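Local coordinates for protein DNA alpha-glucosyltransferase (Enterobacteria phage T4, PDB 1XV5) that belongs to the DNA alpha-glucosyltransferases of the GT-B clan, enzymes built from two Rossmann-like domains, at residues 20-28 against 388-396. Residues are numbered along the deposited sequence; the frame is centred on the assembly and turned at random.
Sequences FSLEQRDWF and SSFCFKEQF
The helical segments 20-28 and 388-396 meet almost at right angles, their axes 10.6 Å apart at closest approach and crossing at -83°, with Trp-27 and Phe-392 interlocked where they pass. Each is a knob in the other's hole: the indole lies among Ser-388, Phe-392, Lys-393 and Phe-396, the phenyl among Phe-20, Glu-23, Gln-24 and Trp-27. The two side chains run past one another in opposite directions. CB of Phe-392 lies over the indole face, 3.3 Å from the centroid of the five-membered ring of Trp-27 in a CH-pi contact, and the phenyl plane is tilted 35° from that ring. CZ of Phe-392 reaches 3.4 Å from CA of Gln-24. With CG anti to the backbone N (chi1 175°), Phe-20 brings CE1 to 3.6 Å from CE2 of Phe-392, the rings meeting obliquely; CH2 of Trp-27 meets CB of Phe-396 at 3.6 Å. Helix 17-30 packs on the N-terminal parallel sheet, where Phe-28 touches Ile-4, Val-35 and Ile-80; the last helix, 388-399, crosses back from the C-terminal part to pack on it, as is characteristic of GT-B proteins. No direct hydrogen bond joins the segments, but two waters bridge them. One donates to O and OE2 of Glu-23 and accepts from OG of Ser-388; Lys-19 forms a salt bridge with OE1 of Glu-23, and N of Asp-180 donates to OE2. The second accepts from NE1 of Trp-27 (2.8 Å) and donates to O of Ser-389.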
loop_
_atom_site.group_PDB
_atom_site.type_symbol
_atom_site.label_atom_id
_atom_site.label_comp_id
_atom_site.label_asym_id
_atom_site.label_seq_id
_atom_site.Cartn_x
_atom_site.Cartn_y
_atom_site.Cartn_z
ATOM N N PHE A 20 -4.564 -2.627 4.080
ATOM C CA PHE A 20 -3.931 -3.081 5.310
ATOM C C PHE A 20 -4.996 -3.427 6.347
ATOM O O PHE A 20 -4.948 -4.482 6.971
ATOM C CB PHE A 20 -3.019 -1.990 5.875
ATOM C CG PHE A 20 -2.425 -2.331 7.211
ATOM C CD1 PHE A 20 -1.294 -3.134 7.303
ATOM C CD2 PHE A 20 -3.008 -1.856 8.385
ATOM C CE1 PHE A 20 -0.748 -3.460 8.540
ATOM C CE2 PHE A 20 -2.469 -2.177 9.634
ATOM C CZ PHE A 20 -1.340 -2.977 9.713
ATOM N N SER A 21 -5.958 -2.527 6.524
ATOM C CA SER A 21 -7.016 -2.746 7.502
ATOM C C SER A 21 -7.802 -4.029 7.242
ATOM O O SER A 21 -8.170 -4.733 8.182
ATOM C CB SER A 21 -7.962 -1.543 7.526
ATOM O OG SER A 21 -7.277 -0.384 7.979
ATOM N N LEU A 22 -8.052 -4.336 5.973
ATOM C CA LEU A 22 -8.797 -5.540 5.627
ATOM C C LEU A 22 -7.955 -6.794 5.844
ATOM O O LEU A 22 -8.455 -7.810 6.330
ATOM C CB LEU A 22 -9.280 -5.461 4.176
ATOM C CG LEU A 22 -10.240 -4.299 3.881
ATOM C CD1 LEU A 22 -10.642 -4.313 2.412
ATOM C CD2 LEU A 22 -11.473 -4.416 4.766
ATOM N N GLU A 23 -6.675 -6.722 5.489
ATOM C CA GLU A 23 -5.773 -7.856 5.671
ATOM C C GLU A 23 -5.556 -8.082 7.165
ATOM O O GLU A 23 -5.418 -9.218 7.619
ATOM C CB GLU A 23 -4.433 -7.584 4.978
ATOM C CG GLU A 23 -4.532 -7.566 3.464
ATOM C CD GLU A 23 -4.721 -8.953 2.873
ATOM O OE1 GLU A 23 -5.177 -9.050 1.716
ATOM O OE2 GLU A 23 -4.401 -9.949 3.556
ATOM N N GLN A 24 -5.525 -6.986 7.919
ATOM C CA GLN A 24 -5.346 -7.039 9.365
ATOM C C GLN A 24 -6.552 -7.746 9.977
ATOM O O GLN A 24 -6.407 -8.624 10.825
ATOM C CB GLN A 24 -5.228 -5.619 9.922
ATOM C CG GLN A 24 -4.824 -5.522 11.385
ATOM C CD GLN A 24 -4.405 -4.111 11.756
ATOM O OE1 GLN A 24 -3.392 -3.904 12.426
ATOM N NE2 GLN A 24 -5.184 -3.133 11.317
ATOM N N ARG A 25 -7.746 -7.356 9.540
ATOM C CA ARG A 25 -8.963 -7.977 10.041
ATOM C C ARG A 25 -8.916 -9.473 9.747
ATOM O O ARG A 25 -9.173 -10.294 10.626
ATOM C CB ARG A 25 -10.192 -7.349 9.372
ATOM C CG ARG A 25 -11.488 -8.122 9.574
ATOM C CD ARG A 25 -12.678 -7.352 9.008
ATOM N NE ARG A 25 -13.928 -8.101 9.108
ATOM C CZ ARG A 25 -14.277 -9.088 8.289
ATOM N NH1 ARG A 25 -15.434 -9.716 8.459
ATOM N NH2 ARG A 25 -13.481 -9.438 7.287
ATOM N N ASP A 26 -8.570 -9.828 8.513
ATOM C CA ASP A 26 -8.504 -11.234 8.123
ATOM C C ASP A 26 -7.552 -12.044 8.995
ATOM O O ASP A 26 -7.866 -13.167 9.389
ATOM C CB ASP A 26 -8.073 -11.382 6.658
ATOM C CG ASP A 26 -9.150 -10.959 5.676
ATOM O OD1 ASP A 26 -10.338 -10.908 6.060
ATOM O OD2 ASP A 26 -8.808 -10.696 4.505
ATOM N N TRP A 27 -6.384 -11.484 9.290
ATOM C CA TRP A 27 -5.412 -12.198 10.108
ATOM C C TRP A 27 -5.950 -12.436 11.519
ATOM O O TRP A 27 -5.867 -13.546 12.035
ATOM C CB TRP A 27 -4.091 -11.425 10.187
ATOM C CG TRP A 27 -3.032 -12.171 10.955
ATOM C CD1 TRP A 27 -2.173 -13.119 10.467
ATOM C CD2 TRP A 27 -2.770 -12.078 12.359
ATOM N NE1 TRP A 27 -1.396 -13.624 11.487
ATOM C CE2 TRP A 27 -1.742 -13.000 12.657
ATOM C CE3 TRP A 27 -3.306 -11.304 13.398
ATOM C CZ2 TRP A 27 -1.239 -13.171 13.950
ATOM C CZ3 TRP A 27 -2.805 -11.475 14.686
ATOM C CH2 TRP A 27 -1.782 -12.401 14.948
ATOM N N PHE A 28 -6.508 -11.398 12.138
ATOM C CA PHE A 28 -7.044 -11.548 13.487
ATOM C C PHE A 28 -8.164 -12.577 13.559
ATOM O O PHE A 28 -8.203 -13.390 14.483
ATOM C CB PHE A 28 -7.531 -10.202 14.038
ATOM C CG PHE A 28 -6.436 -9.361 14.625
ATOM C CD1 PHE A 28 -5.872 -8.320 13.897
ATOM C CD2 PHE A 28 -5.944 -9.632 15.897
ATOM C CE1 PHE A 28 -4.833 -7.559 14.429
ATOM C CE2 PHE A 28 -4.907 -8.879 16.439
ATOM C CZ PHE A 28 -4.349 -7.841 15.705
ATOM N N SER A 388 1.233 -12.264 5.530
ATOM C CA SER A 388 0.594 -11.971 6.811
ATOM C C SER A 388 0.962 -12.976 7.900
ATOM O O SER A 388 1.087 -12.613 9.072
ATOM C CB SER A 388 -0.929 -11.953 6.647
ATOM O OG SER A 388 -1.344 -10.899 5.798
ATOM N N SER A 389 1.132 -14.239 7.515
ATOM C CA SER A 389 1.457 -15.284 8.482
ATOM C C SER A 389 2.718 -14.970 9.276
ATOM O O SER A 389 2.863 -15.405 10.421
ATOM C CB SER A 389 1.602 -16.644 7.782
ATOM O OG SER A 389 2.731 -16.679 6.929
ATOM N N PHE A 390 3.622 -14.208 8.669
ATOM C CA PHE A 390 4.867 -13.822 9.318
ATOM C C PHE A 390 4.793 -12.448 9.978
ATOM O O PHE A 390 5.021 -12.306 11.180
ATOM C CB PHE A 390 6.014 -13.770 8.303
ATOM C CG PHE A 390 6.288 -15.073 7.616
ATOM C CD1 PHE A 390 6.703 -16.185 8.339
ATOM C CD2 PHE A 390 6.157 -15.181 6.233
ATOM C CE1 PHE A 390 6.987 -17.388 7.693
ATOM C CE2 PHE A 390 6.438 -16.376 5.578
ATOM C CZ PHE A 390 6.855 -17.483 6.310
ATOM N N CYS A 391 4.474 -11.437 9.175
ATOM C CA CYS A 391 4.444 -10.060 9.646
ATOM C C CYS A 391 3.405 -9.707 10.702
ATOM O O CYS A 391 3.734 -9.029 11.670
ATOM C CB CYS A 391 4.327 -9.116 8.450
ATOM S SG CYS A 391 5.583 -9.435 7.175
ATOM N N PHE A 392 2.160 -10.144 10.533
ATOM C CA PHE A 392 1.152 -9.827 11.540
ATOM C C PHE A 392 1.457 -10.527 12.867
ATOM O O PHE A 392 1.070 -10.046 13.936
ATOM C CB PHE A 392 -0.257 -10.170 11.032
ATOM C CG PHE A 392 -0.886 -9.066 10.220
ATOM C CD1 PHE A 392 -1.411 -9.317 8.956
ATOM C CD2 PHE A 392 -0.937 -7.766 10.719
ATOM C CE1 PHE A 392 -1.975 -8.288 8.196
ATOM C CE2 PHE A 392 -1.498 -6.726 9.967
ATOM C CZ PHE A 392 -2.018 -6.992 8.703
ATOM N N LYS A 393 2.163 -11.652 12.800
ATOM C CA LYS A 393 2.552 -12.366 14.014
ATOM C C LYS A 393 3.609 -11.518 14.716
ATOM O O LYS A 393 3.562 -11.322 15.932
ATOM C CB LYS A 393 3.133 -13.740 13.672
ATOM C CG LYS A 393 3.866 -14.412 14.832
ATOM C CD LYS A 393 2.948 -14.635 16.020
ATOM C CE LYS A 393 3.716 -15.121 17.245
ATOM N NZ LYS A 393 4.520 -16.336 16.959
ATOM N N GLU A 394 4.561 -11.007 13.936
ATOM C CA GLU A 394 5.620 -10.162 14.476
ATOM C C GLU A 394 4.997 -8.946 15.167
ATOM O O GLU A 394 5.382 -8.583 16.276
ATOM C CB GLU A 394 6.551 -9.683 13.353
ATOM C CG GLU A 394 7.717 -8.823 13.838
ATOM C CD GLU A 394 8.512 -8.201 12.698
ATOM O OE1 GLU A 394 8.916 -8.941 11.774
ATOM O OE2 GLU A 394 8.737 -6.973 12.732
ATOM N N GLN A 395 4.026 -8.325 14.504
ATOM C CA GLN A 395 3.364 -7.147 15.049
ATOM C C GLN A 395 2.536 -7.495 16.279
ATOM O O GLN A 395 2.512 -6.743 17.250
ATOM C CB GLN A 395 2.490 -6.496 13.969
ATOM C CG GLN A 395 3.309 -6.091 12.744
ATOM C CD GLN A 395 2.476 -5.712 11.538
ATOM O OE1 GLN A 395 2.942 -5.812 10.399
ATOM N NE2 GLN A 395 1.247 -5.264 11.772
ATOM N N PHE A 396 1.868 -8.641 16.239
ATOM C CA PHE A 396 1.049 -9.076 17.364
ATOM C C PHE A 396 1.915 -9.263 18.608
ATOM O O PHE A 396 1.520 -8.888 19.714
ATOM C CB PHE A 396 0.329 -10.383 17.018
ATOM C CG PHE A 396 -0.548 -10.905 18.123
ATOM C CD1 PHE A 396 -0.030 -11.737 19.111
ATOM C CD2 PHE A 396 -1.892 -10.550 18.186
ATOM C CE1 PHE A 396 -0.837 -12.208 20.144
ATOM C CE2 PHE A 396 -2.709 -11.018 19.220
ATOM C CZ PHE A 396 -2.176 -11.848 20.198
HETATM O O HOH W 1 -3.999 -10.953 6.110
HETATM O O HOH W 2 0.467 -15.748 11.779
#